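Local atomic coordinates of succinylglutamate desuccinylase/aspartoacylase (Shewanella frigidimarina, PDB entry 3LWU), a protein that binds a zinc ion and probably acts as a zinc-dependent hydrolase of the succinylglutamate desuccinylase/aspartoacylase family, cleaving ester-type bonds. Residues Met77-Gly82 against Asp277-Leu282; Glu81-Leu86 against Gly289-Lys294; Tyr323-Gly328 against Glu377-Met382; Glu329-Gly334 against Met359-Ile364. All blocks are in the same frame, centred on the assembly; numbering follows the deposited sequence. Where two conformers were deposited one is given.

Contact 1: residues Met77-Gly82 against Asp277-Leu282; sequences MTLLEG and DAKGIL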
loop_
_atom_site.group_PDB
_atom_site.type_symbol
_atom_site.label_atom_id
_atom_site.label_comp_id
_atom_site.label_asym_id
_atom_site.label_seq_id
_atom_site.Cartn_x
_atom_site.Cartn_y
_atom_site.Cartn_z
HETATM N N MSE A 77 24.479 -24.231 -3.869
HETATM C CA MSE A 77 24.412 -25.428 -3.055
HETATM C C MSE A 77 24.488 -26.698 -3.927
HETATM O O MSE A 77 25.176 -27.656 -3.569
HETATM C CB MSE A 77 23.166 -25.412 -2.190
HETATM C CG MSE A 77 23.244 -24.341 -1.099
HETATM SE SE MSE A 77 21.790 -24.489 0.215
HETATM C CE MSE A 77 20.221 -24.437 -0.918
ATOM N N THR A 78 23.824 -26.665 -5.084
ATOM C CA THR A 78 23.863 -27.765 -6.077
ATOM C C THR A 78 25.309 -28.025 -6.483
ATOM O O THR A 78 25.736 -29.170 -6.519
ATOM C CB THR A 78 22.984 -27.429 -7.299
ATOM O OG1 THR A 78 21.657 -27.144 -6.833
ATOM C CG2 THR A 78 22.944 -28.562 -8.350
ATOM N N LEU A 79 26.073 -26.962 -6.738
ATOM C CA LEU A 79 27.479 -27.120 -7.088
ATOM C C LEU A 79 28.246 -27.662 -5.904
ATOM O O LEU A 79 29.028 -28.596 -6.045
ATOM C CB LEU A 79 28.084 -25.793 -7.562
ATOM C CG LEU A 79 27.592 -25.265 -8.935
ATOM C CD1 LEU A 79 28.047 -23.827 -9.139
ATOM C CD2 LEU A 79 28.033 -26.174 -10.111
ATOM N N LEU A 80 28.011 -27.109 -4.715
ATOM C CA LEU A 80 28.752 -27.546 -3.550
ATOM C C LEU A 80 28.591 -29.043 -3.211
ATOM O O LEU A 80 29.481 -29.616 -2.563
ATOM C CB LEU A 80 28.433 -26.688 -2.337
ATOM C CG LEU A 80 28.964 -25.249 -2.374
ATOM C CD1 LEU A 80 28.230 -24.415 -1.294
ATOM C CD2 LEU A 80 30.494 -25.217 -2.186
ATOM N N GLU A 81 27.505 -29.679 -3.653
ATOM C CA GLU A 81 27.356 -31.118 -3.442
ATOM C C GLU A 81 28.536 -31.878 -4.042
ATOM O O GLU A 81 28.866 -32.925 -3.548
ATOM C CB GLU A 81 26.048 -31.687 -4.060
ATOM C CG GLU A 81 24.731 -31.054 -3.588
ATOM C CD GLU A 81 24.501 -31.077 -2.074
ATOM O OE1 GLU A 81 25.150 -31.859 -1.345
ATOM O OE2 GLU A 81 23.638 -30.282 -1.614
ATOM N N GLY A 82 29.165 -31.323 -5.081
ATOM C CA GLY A 82 30.323 -31.939 -5.755
ATOM C C GLY A 82 31.713 -31.359 -5.491
ATOM O O GLY A 82 32.675 -31.799 -6.095
ATOM N N ASP A 277 26.454 -16.524 -11.713
ATOM C CA ASP A 277 26.772 -15.809 -10.466
ATOM C C ASP A 277 27.372 -16.769 -9.432
ATOM O O ASP A 277 28.367 -16.434 -8.769
ATOM C CB ASP A 277 25.526 -15.132 -9.832
ATOM C CG ASP A 277 24.792 -14.184 -10.787
ATOM O OD1 ASP A 277 25.458 -13.475 -11.581
ATOM O OD2 ASP A 277 23.535 -14.119 -10.713
ATOM N N ALA A 278 26.770 -17.955 -9.308
ATOM C CA ALA A 278 27.278 -18.975 -8.405
ATOM C C ALA A 278 28.695 -19.412 -8.758
ATOM O O ALA A 278 29.490 -19.600 -7.889
ATOM C CB ALA A 278 26.344 -20.193 -8.325
ATOM N N LYS A 279 28.997 -19.612 -10.028
ATOM C CA LYS A 279 30.370 -19.929 -10.445
ATOM C C LYS A 279 31.403 -18.857 -10.062
ATOM O O LYS A 279 32.529 -19.185 -9.699
ATOM C CB LYS A 279 30.422 -20.178 -11.952
ATOM C CG LYS A 279 29.758 -21.525 -12.415
ATOM C CD LYS A 279 29.693 -21.613 -13.939
ATOM C CE LYS A 279 29.330 -22.994 -14.433
ATOM N NZ LYS A 279 28.819 -22.960 -15.843
ATOM N N GLY A 280 31.026 -17.585 -10.146
ATOM C CA GLY A 280 31.912 -16.488 -9.716
ATOM C C GLY A 280 32.145 -16.483 -8.215
ATOM O O GLY A 280 33.285 -16.310 -7.757
ATOM N N ILE A 281 31.078 -16.695 -7.446
ATOM C CA ILE A 281 31.203 -16.893 -6.018
ATOM C C ILE A 281 32.167 -18.044 -5.697
ATOM O O ILE A 281 33.006 -17.909 -4.829
ATOM C CB ILE A 281 29.829 -17.111 -5.298
ATOM C CG1 ILE A 281 28.988 -15.821 -5.354
ATOM C CG2 ILE A 281 30.063 -17.554 -3.840
ATOM C CD1 ILE A 281 27.498 -15.957 -4.798
ATOM N N LEU A 282 32.023 -19.167 -6.395
ATOM C CA LEU A 282 32.930 -20.303 -6.183
ATOM C C LEU A 282 34.371 -19.976 -6.531
ATOM O O LEU A 282 35.294 -20.480 -5.901
ATOM C CB LEU A 282 32.468 -21.521 -6.975
ATOM C CG LEU A 282 31.315 -22.283 -6.316
ATOM C CD1 LEU A 282 30.696 -23.266 -7.318
ATOM C CD2 LEU A 282 31.806 -23.062 -5.078
#

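Contact 2: residues Glu81-Leu86 against Gly289-Lys294; sequences EGYQVL and GVIAEK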
loop_
_atom_site.group_PDB
_atom_site.type_symbol
_atom_site.label_atom_id
_atom_site.label_comp_id
_atom_site.label_asym_id
_atom_site.label_seq_id
_atom_site.Cartn_x
_atom_site.Cartn_y
_atom_site.Cartn_z
ATOM N N GLU A 81 27.505 -29.679 -3.653
ATOM C CA GLU A 81 27.356 -31.118 -3.442
ATOM C C GLU A 81 28.536 -31.878 -4.042
ATOM O O GLU A 81 28.866 -32.925 -3.548
ATOM C CB GLU A 81 26.048 -31.687 -4.060
ATOM C CG GLU A 81 24.731 -31.054 -3.588
ATOM C CD GLU A 81 24.501 -31.077 -2.074
ATOM O OE1 GLU A 81 25.150 -31.859 -1.345
ATOM O OE2 GLU A 81 23.638 -30.282 -1.614
ATOM N N GLY A 82 29.165 -31.323 -5.081
ATOM C CA GLY A 82 30.323 -31.939 -5.755
ATOM C C GLY A 82 31.713 -31.359 -5.491
ATOM O O GLY A 82 32.675 -31.799 -6.095
ATOM N N TYR A 83 31.838 -30.374 -4.606
ATOM C CA TYR A 83 33.135 -29.816 -4.237
ATOM C C TYR A 83 33.434 -30.208 -2.800
ATOM O O TYR A 83 32.517 -30.446 -2.018
ATOM C CB TYR A 83 33.149 -28.288 -4.386
ATOM C CG TYR A 83 33.102 -27.842 -5.821
ATOM C CD1 TYR A 83 34.231 -27.898 -6.608
ATOM C CD2 TYR A 83 31.933 -27.375 -6.406
ATOM C CE1 TYR A 83 34.215 -27.509 -7.923
ATOM C CE2 TYR A 83 31.912 -26.996 -7.763
ATOM C CZ TYR A 83 33.068 -27.073 -8.488
ATOM O OH TYR A 83 33.131 -26.731 -9.795
ATOM N N GLN A 84 34.717 -30.326 -2.468
ATOM C CA GLN A 84 35.098 -30.611 -1.107
ATOM C C GLN A 84 35.167 -29.318 -0.286
ATOM O O GLN A 84 36.021 -28.445 -0.542
ATOM C CB GLN A 84 36.437 -31.327 -1.072
ATOM C CG GLN A 84 36.935 -31.557 0.331
ATOM C CD GLN A 84 38.041 -32.557 0.358
ATOM O OE1 GLN A 84 39.182 -32.273 -0.044
ATOM N NE2 GLN A 84 37.722 -33.749 0.843
ATOM N N VAL A 85 34.293 -29.219 0.721
ATOM C CA VAL A 85 34.164 -28.036 1.528
ATOM C C VAL A 85 35.151 -28.119 2.696
ATOM O O VAL A 85 35.067 -29.011 3.539
ATOM C CB VAL A 85 32.701 -27.860 2.020
ATOM C CG1 VAL A 85 32.551 -26.573 2.836
ATOM C CG2 VAL A 85 31.712 -27.812 0.816
ATOM N N LEU A 86 36.091 -27.190 2.727
ATOM C CA LEU A 86 37.115 -27.157 3.775
ATOM C C LEU A 86 36.654 -26.299 4.950
ATOM O O LEU A 86 36.877 -26.667 6.116
ATOM C CB LEU A 86 38.443 -26.648 3.224
ATOM C CG LEU A 86 39.044 -27.450 2.054
ATOM C CD1 LEU A 86 40.331 -26.770 1.560
ATOM C CD2 LEU A 86 39.305 -28.918 2.443
ATOM N N GLY A 289 40.453 -20.587 -0.271
ATOM C CA GLY A 289 40.691 -21.894 0.395
ATOM C C GLY A 289 39.460 -22.397 1.178
ATOM O O GLY A 289 39.588 -23.204 2.085
ATOM N N VAL A 290 38.262 -21.920 0.851
ATOM C CA VAL A 290 37.053 -22.436 1.501
ATOM C C VAL A 290 36.717 -23.803 0.900
ATOM O O VAL A 290 36.148 -24.654 1.566
ATOM C CB VAL A 290 35.838 -21.468 1.352
ATOM C CG1 VAL A 290 34.548 -22.079 1.922
ATOM C CG2 VAL A 290 36.138 -20.128 2.025
ATOM N N ILE A 291 37.038 -23.996 -0.374
ATOM C CA ILE A 291 36.896 -25.292 -1.014
ATOM C C ILE A 291 38.252 -25.787 -1.499
ATOM O O ILE A 291 39.178 -24.982 -1.679
ATOM C CB ILE A 291 35.854 -25.282 -2.171
ATOM C CG1 ILE A 291 36.232 -24.311 -3.289
ATOM C CG2 ILE A 291 34.428 -25.030 -1.618
ATOM C CD1 ILE A 291 35.416 -24.526 -4.591
ATOM N N ALA A 292 38.378 -27.095 -1.724
ATOM C CA ALA A 292 39.688 -27.676 -2.091
ATOM C C ALA A 292 40.074 -27.425 -3.554
ATOM O O ALA A 292 41.246 -27.248 -3.882
ATOM C CB ALA A 292 39.728 -29.168 -1.763
ATOM N N GLU A 293 39.083 -27.378 -4.425
ATOM C CA GLU A 293 39.320 -27.241 -5.846
ATOM C C GLU A 293 39.731 -25.817 -6.265
ATOM O O GLU A 293 39.373 -24.826 -5.616
ATOM C CB GLU A 293 38.074 -27.681 -6.623
ATOM C CG GLU A 293 37.766 -29.170 -6.446
ATOM C CD GLU A 293 36.966 -29.491 -5.164
ATOM O OE1 GLU A 293 36.549 -28.569 -4.449
ATOM O OE2 GLU A 293 36.758 -30.677 -4.877
ATOM N N LYS A 294 40.510 -25.753 -7.339
ATOM C CA LYS A 294 40.795 -24.525 -8.028
ATOM C C LYS A 294 39.650 -24.252 -8.985
ATOM O O LYS A 294 39.432 -25.012 -9.907
ATOM C CB LYS A 294 42.111 -24.619 -8.797
ATOM C CG LYS A 294 42.556 -23.290 -9.431
ATOM C CD LYS A 294 44.091 -23.234 -9.606
ATOM C CE LYS A 294 44.519 -22.035 -10.462
ATOM N NZ LYS A 294 44.336 -22.301 -11.941
#

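Contact 3: residues Tyr323-Gly328 against Glu377-Met382; sequences YCASVG and ELYKVM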
loop_
_atom_site.group_PDB
_atom_site.type_symbol
_atom_site.label_atom_id
_atom_site.label_comp_id
_atom_site.label_asym_id
_atom_site.label_seq_id
_atom_site.Cartn_x
_atom_site.Cartn_y
_atom_site.Cartn_z
ATOM N N TYR A 323 13.175 4.681 -21.096
ATOM C CA TYR A 323 14.539 4.480 -20.625
ATOM C C TYR A 323 15.386 4.119 -21.831
ATOM O O TYR A 323 15.339 3.002 -22.273
ATOM C CB TYR A 323 14.588 3.393 -19.520
ATOM C CG TYR A 323 13.821 3.840 -18.282
ATOM C CD1 TYR A 323 14.391 4.685 -17.356
ATOM C CD2 TYR A 323 12.502 3.449 -18.077
ATOM C CE1 TYR A 323 13.686 5.131 -16.253
ATOM C CE2 TYR A 323 11.796 3.893 -17.003
ATOM C CZ TYR A 323 12.383 4.735 -16.092
ATOM O OH TYR A 323 11.648 5.199 -15.021
ATOM N N CYS A 324 16.100 5.082 -22.400
ATOM C CA CYS A 324 16.886 4.848 -23.605
ATOM C C CYS A 324 18.218 4.203 -23.316
ATOM O O CYS A 324 18.692 3.411 -24.095
ATOM C CB CYS A 324 17.167 6.167 -24.336
ATOM S SG CYS A 324 15.696 6.995 -24.758
ATOM N N ALA A 325 18.871 4.574 -22.228
ATOM C CA ALA A 325 20.236 4.082 -22.000
ATOM C C ALA A 325 20.155 2.710 -21.391
ATOM O O ALA A 325 19.527 2.526 -20.338
ATOM C CB ALA A 325 21.010 5.006 -21.079
ATOM N N SER A 326 20.838 1.761 -22.009
ATOM C CA SER A 326 20.946 0.393 -21.475
ATOM C C SER A 326 21.808 0.308 -20.224
ATOM O O SER A 326 22.913 0.845 -20.171
ATOM C CB SER A 326 21.592 -0.521 -22.528
ATOM O OG SER A 326 20.775 -0.623 -23.675
ATOM N N VAL A 327 21.342 -0.432 -19.234
ATOM C CA VAL A 327 22.143 -0.641 -18.031
ATOM C C VAL A 327 23.382 -1.471 -18.358
ATOM O O VAL A 327 23.319 -2.366 -19.190
ATOM C CB VAL A 327 21.302 -1.291 -16.918
ATOM C CG1 VAL A 327 20.243 -0.300 -16.471
ATOM C CG2 VAL A 327 20.668 -2.710 -17.362
ATOM N N GLY A 328 24.512 -1.146 -17.740
ATOM C CA GLY A 328 25.723 -1.883 -17.964
ATOM C C GLY A 328 26.541 -1.511 -19.198
ATOM O O GLY A 328 27.570 -2.141 -19.431
ATOM N N GLU A 377 13.825 9.143 -8.497
ATOM C CA GLU A 377 15.113 8.622 -8.973
ATOM C C GLU A 377 14.926 7.941 -10.323
ATOM O O GLU A 377 14.066 7.095 -10.423
ATOM C CB GLU A 377 15.643 7.582 -7.998
ATOM C CG GLU A 377 16.996 6.944 -8.395
ATOM C CD GLU A 377 17.034 5.432 -8.089
ATOM O OE1 GLU A 377 16.279 4.608 -8.748
ATOM O OE2 GLU A 377 17.799 5.079 -7.192
ATOM N N LEU A 378 15.654 8.352 -11.361
ATOM C CA LEU A 378 15.488 7.759 -12.694
ATOM C C LEU A 378 16.543 6.703 -12.895
ATOM O O LEU A 378 16.217 5.586 -13.244
ATOM C CB LEU A 378 15.545 8.791 -13.833
ATOM C CG LEU A 378 14.350 9.712 -14.053
ATOM C CD1 LEU A 378 14.603 10.678 -15.202
ATOM C CD2 LEU A 378 13.082 8.924 -14.243
ATOM N N TYR A 379 17.806 7.092 -12.708
ATOM C CA TYR A 379 18.951 6.212 -12.820
ATOM C C TYR A 379 19.964 6.435 -11.701
ATOM O O TYR A 379 20.072 7.528 -11.112
ATOM C CB TYR A 379 19.747 6.462 -14.114
ATOM C CG TYR A 379 19.277 5.810 -15.399
ATOM C CD1 TYR A 379 18.288 6.412 -16.193
ATOM C CD2 TYR A 379 19.906 4.657 -15.901
ATOM C CE1 TYR A 379 17.885 5.844 -17.393
ATOM C CE2 TYR A 379 19.488 4.069 -17.109
ATOM C CZ TYR A 379 18.478 4.677 -17.855
ATOM O OH TYR A 379 18.067 4.162 -19.076
ATOM N N LYS A 380 20.782 5.415 -11.489
ATOM C CA LYS A 380 22.085 5.594 -10.849
ATOM C C LYS A 380 23.152 5.272 -11.876
ATOM O O LYS A 380 23.050 4.249 -12.578
ATOM C CB LYS A 380 22.245 4.702 -9.641
ATOM C CG LYS A 380 21.348 5.017 -8.452
ATOM C CD LYS A 380 22.153 4.636 -7.259
ATOM C CE LYS A 380 21.423 4.209 -6.044
ATOM N NZ LYS A 380 22.582 3.844 -5.140
ATOM N N VAL A 381 24.150 6.146 -11.980
ATOM C CA VAL A 381 25.167 6.029 -12.980
ATOM C C VAL A 381 26.567 6.170 -12.334
ATOM O O VAL A 381 26.753 6.924 -11.378
ATOM C CB VAL A 381 24.984 7.091 -14.090
ATOM C CG1 VAL A 381 23.541 7.042 -14.691
ATOM C CG2 VAL A 381 25.350 8.488 -13.573
HETATM N N MSE A 382 27.527 5.421 -12.846
HETATM C CA MSE A 382 28.896 5.531 -12.396
HETATM C C MSE A 382 29.602 6.546 -13.285
HETATM O O MSE A 382 29.400 6.568 -14.515
HETATM C CB MSE A 382 29.625 4.196 -12.514
HETATM C CG MSE A 382 29.111 3.105 -11.643
HETATM SE SE MSE A 382 30.214 1.555 -11.967
HETATM C CE MSE A 382 29.704 0.483 -10.458
#

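Contact 4: residues Glu329-Gly334 against Met359-Ile364; sequences EPLTAG and MDCVPI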
loop_
_atom_site.group_PDB
_atom_site.type_symbol
_atom_site.label_atom_id
_atom_site.label_comp_id
_atom_site.label_asym_id
_atom_site.label_seq_id
_atom_site.Cartn_x
_atom_site.Cartn_y
_atom_site.Cartn_z
ATOM N N GLU A 329 26.122 -0.506 -19.976
ATOM C CA GLU A 329 26.822 -0.066 -21.212
ATOM C C GLU A 329 27.278 1.383 -21.052
ATOM O O GLU A 329 26.514 2.196 -20.534
ATOM C CB GLU A 329 25.862 -0.078 -22.419
ATOM C CG GLU A 329 25.950 -1.286 -23.359
ATOM C CD GLU A 329 24.919 -1.220 -24.491
ATOM O OE1 GLU A 329 24.765 -0.137 -25.120
ATOM O OE2 GLU A 329 24.254 -2.259 -24.739
ATOM N N PRO A 330 28.497 1.730 -21.512
ATOM C CA PRO A 330 28.908 3.138 -21.485
ATOM C C PRO A 330 27.966 4.094 -22.213
ATOM O O PRO A 330 27.416 3.756 -23.274
ATOM C CB PRO A 330 30.272 3.128 -22.196
ATOM C CG PRO A 330 30.827 1.774 -21.946
ATOM C CD PRO A 330 29.651 0.830 -21.713
ATOM N N LEU A 331 27.782 5.276 -21.631
ATOM C CA LEU A 331 26.958 6.318 -22.221
ATOM C C LEU A 331 27.789 7.585 -22.347
ATOM O O LEU A 331 28.055 8.278 -21.360
ATOM C CB LEU A 331 25.710 6.581 -21.388
ATOM C CG LEU A 331 24.629 7.441 -22.047
ATOM C CD1 LEU A 331 23.892 6.682 -23.210
ATOM C CD2 LEU A 331 23.657 7.927 -20.973
ATOM N N THR A 332 28.184 7.876 -23.576
ATOM C CA THR A 332 28.908 9.082 -23.909
ATOM C C THR A 332 28.052 10.286 -23.589
ATOM O O THR A 332 26.855 10.290 -23.901
ATOM C CB THR A 332 29.256 9.122 -25.431
ATOM O OG1 THR A 332 29.938 7.925 -25.792
ATOM C CG2 THR A 332 30.126 10.356 -25.797
ATOM N N ALA A 333 28.676 11.290 -22.980
ATOM C CA ALA A 333 28.056 12.579 -22.671
ATOM C C ALA A 333 27.245 13.089 -23.859
ATOM O O ALA A 333 27.728 13.094 -24.995
ATOM C CB ALA A 333 29.135 13.600 -22.312
ATOM N N GLY A 334 26.013 13.504 -23.605
ATOM C CA GLY A 334 25.179 14.004 -24.684
ATOM C C GLY A 334 24.282 12.961 -25.315
ATOM O O GLY A 334 23.296 13.328 -25.933
HETATM N N MSE A 359 28.447 14.545 -18.599
HETATM C CA MSE A 359 29.696 13.768 -18.560
HETATM C C MSE A 359 29.446 12.321 -19.032
HETATM O O MSE A 359 28.292 11.841 -19.036
HETATM C CB MSE A 359 30.263 13.779 -17.135
HETATM C CG MSE A 359 29.602 12.782 -16.148
HETATM SE SE MSE A 359 27.781 13.245 -15.635
HETATM C CE MSE A 359 28.411 14.775 -14.523
ATOM N N ASP A 360 30.507 11.632 -19.422
ATOM C CA ASP A 360 30.401 10.212 -19.740
ATOM C C ASP A 360 30.066 9.429 -18.482
ATOM O O ASP A 360 30.521 9.749 -17.392
ATOM C CB ASP A 360 31.704 9.641 -20.317
ATOM C CG ASP A 360 32.109 10.295 -21.608
ATOM O OD1 ASP A 360 31.270 10.970 -22.255
ATOM O OD2 ASP A 360 33.298 10.161 -21.956
ATOM N N CYS A 361 29.270 8.388 -18.630
ATOM C CA CYS A 361 28.942 7.562 -17.482
ATOM C C CYS A 361 28.694 6.148 -17.910
ATOM O O CYS A 361 28.638 5.872 -19.098
ATOM C CB CYS A 361 27.729 8.136 -16.759
ATOM S SG CYS A 361 26.135 7.951 -17.589
ATOM N N VAL A 362 28.573 5.250 -16.930
ATOM C CA VAL A 362 27.999 3.917 -17.139
ATOM C C VAL A 362 26.730 3.839 -16.307
ATOM O O VAL A 362 26.794 3.737 -15.076
ATOM C CB VAL A 362 29.014 2.801 -16.757
ATOM C CG1 VAL A 362 28.406 1.426 -16.886
ATOM C CG2 VAL A 362 30.300 2.916 -17.611
ATOM N N PRO A 363 25.550 3.898 -16.959
ATOM C CA PRO A 363 24.347 3.729 -16.205
ATOM C C PRO A 363 24.251 2.317 -15.622
ATOM O O PRO A 363 24.492 1.324 -16.348
ATOM C CB PRO A 363 23.232 3.969 -17.247
ATOM C CG PRO A 363 23.864 4.721 -18.320
ATOM C CD PRO A 363 25.253 4.180 -18.367
ATOM N N ILE A 364 23.916 2.220 -14.326
ATOM C CA ILE A 364 23.909 0.914 -13.649
ATOM C C ILE A 364 22.511 0.350 -13.484
ATOM O O ILE A 364 22.303 -0.840 -13.686
ATOM C CB ILE A 364 24.644 0.978 -12.292
ATOM C CG1 ILE A 364 26.131 1.172 -12.540
ATOM C CG2 ILE A 364 24.409 -0.285 -11.449
ATOM C CD1 ILE A 364 26.745 0.048 -13.440
HETATM O O HOH W 1 26.438 10.277 -20.319
#

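Contact 1: residues Met77-Gly82 against Asp277-Leu282
Leu79 and Leu282 carry this contact, meeting methyl to methyl between two helices. Leu79 stands near the end of helix 68-80, and its CD1 lies 3.3 Å from Leu282 CD1 on helix 271-287, closer than two such carbons normally sit, so the fit is tight here. The same Leu282 methyl also approaches the root of its partner, with Leu282 CD1 3.6 Å from Leu79 CB, so it meets Leu79 at the base as well as the tip, the two side chains crossing at a slant. With CG anti to the carbonyl carbon (chi1 -79°), Leu282 sends its fork across the gap: one branch goes to Leu79, while the other, CD2, stops 3.8 Å from Leu80 CD2. The same Leu79 CD1 comes within 4.1 Å of Ala278 CB, one turn back along helix 271-287, and it brushes the aliphatic CG of Lys279, the exposed member of the group. No hydrogen bond crosses; the two helices are held here by apolar packing alone. Beyond these residues Leu282 also touches Leu76 of helix 68-80, and Ile281 touches Val72. Leu80 rests on Phe46 of strand 38-46 and Ile281 on Leu261 of strand 257-263, so that the paired helices pack against these two strands.

Contact 2: residues Glu81-Leu86 against Gly289-Lys294
A single beta bridge between Val85 and Ile291 ties together two loops, one following helix 68-80 and the other helix 271-287. Two backbone bonds frame it: Ala292 N donates to Gln84 O at 3.0 Å, and Leu86 N to Val290 O at 2.8 Å. Gln84 O also receives the CA-H of Ile291, at 3.3 Å from Ile291 CA. The loop enters this bridge from a Schellman motif that ends helix 271-287, where Gly289 takes a positive phi and leaves its carbonyl O 3.7 Å from Leu86 CD1. That methyl is wedged against the backbone of Ala292. Further along, the chain of Glu293 bends at CG (chi2 84°) and turns its carboxylate back to grip Gln84 N in a forked bond, both oxygens using their syn lone pairs, OE2 at the straighter angle of 160°. Glu293 OE1 also lies at the edge of the Tyr83 ring, 3.2 Å from Tyr83 CD1, with ring and carboxylate planes steeply inclined. With an alanine in place of Glu293 the N-H of Gln84 would probably lose both carboxylate acceptors, and the Tyr83 edge most of its cover from this side chain. Ile291 CD1 approaches that ring obliquely, 4.1 Å from Tyr83 CD1.

Contact 3: residues Tyr323-Gly328 against Glu377-Met382
Tyr379 projects from a classic beta bulge, in which Leu378 and Tyr379 both face Phe313 of strand 310-314, and its ring reaches over to the loop that follows strand 319-323. The side chain leaves strand 377-382 with CG anti to the carbonyl carbon (chi1 -83°), which carries the hydroxyl in among Tyr323, Cys324 and Ala325. Tyr379 OH donates to Ala325 O across a short 2.5 Å, arriving in the carbonyl plane on a lone pair, while Ala325 O itself lies near the plane of the tyrosine ring, at its edge. The methyl of Ala325 adds to the grip, with Ala325 CB 3.7 Å from Tyr379 OH.

The Tyr323 and Tyr379 side chains run antiparallel past one another. Their planes are inclined at 62°, and their centroids are 5.9 Å apart, an oblique pairing in which Tyr379 CE1 comes to the edge of the Tyr323 ring, 3.7 Å from Tyr323 CD1. His366 joins them, stacking on Tyr323 and meeting Tyr379 obliquely. A phenylalanine in place of Tyr379 would probably keep much of this ring packing but leave Ala325 O without the hydroxyl that pins the loop to the strand. The phenol end of Tyr323 has its own partner, hydrogen-bonding to Ser369 O. Beside that hydroxyl lies the other residue of the bulge: Leu378 CD2 stands 4.1 Å from Tyr323 OH.

Contact 4: residues Glu329-Gly334 against Met359-Ile364
Leu331 pairs with Cys361 through two backbone bonds, Leu331 N to Cys361 O at 2.7 Å and Cys361 N to Leu331 O at 3.0 Å, and their side chains then pack on one another. Leu331 has CG anti to its amide nitrogen (chi1 -168°), which places its CD2 4.2 Å from Cys361 SG. The sulfur of Cys361 is in the crowded position between the backbone N and the carbonyl carbon, turned to meet that leucine. Pro363 crosses Leu331 at about a right angle, its CD 3.9 Å from Leu331 CB.

At the other end Asp360 swings its carboxylate over to residues 332-333 of the opposing segment. Asp360 OD1 accepts from Ala333 N at 2.7 Å in an almost straight bond (178°), met on the anti side and slightly out of the carboxylate plane. The Thr332 side chain runs next to that of Asp360 in the same direction, and the methyl of Ala333 packs 3.5 Å from Met359 C. A water hydrogen-bonds to Leu331 O and Met359 O, linking the two segments. Pro363 and Cys361 also touch Val381 of strand 377-382, so segment 359-364 links the loop before strand 336-341 to strand 377-382. The pattern is a single bridge of antiparallel, hydrogen-bonded type, leading into strand 362-366.

Overall arrangement
Following the chain, helix 68-80 and the turn after it supply the first partners. Contact 1 closes nearly two hundred residues, bringing helix 271-287 back beside helix 68-80. Contact 2 starts from the same stretch, sharing Glu81 and Gly82, and ties the loops that follow those helices; its centre is about 10 Å from that of contact 1, and the two touch. Contacts 3 and 4 come later, in the strand-rich C-terminal part. Contact 4 is nested inside the loop closed by contact 3; their centres lie about 8 Å apart, and contact 3 reaches strand 377-382 and contact 4 its neighbour 362-366. The two pairs do not touch, their centres being 30 to 40 Å apart.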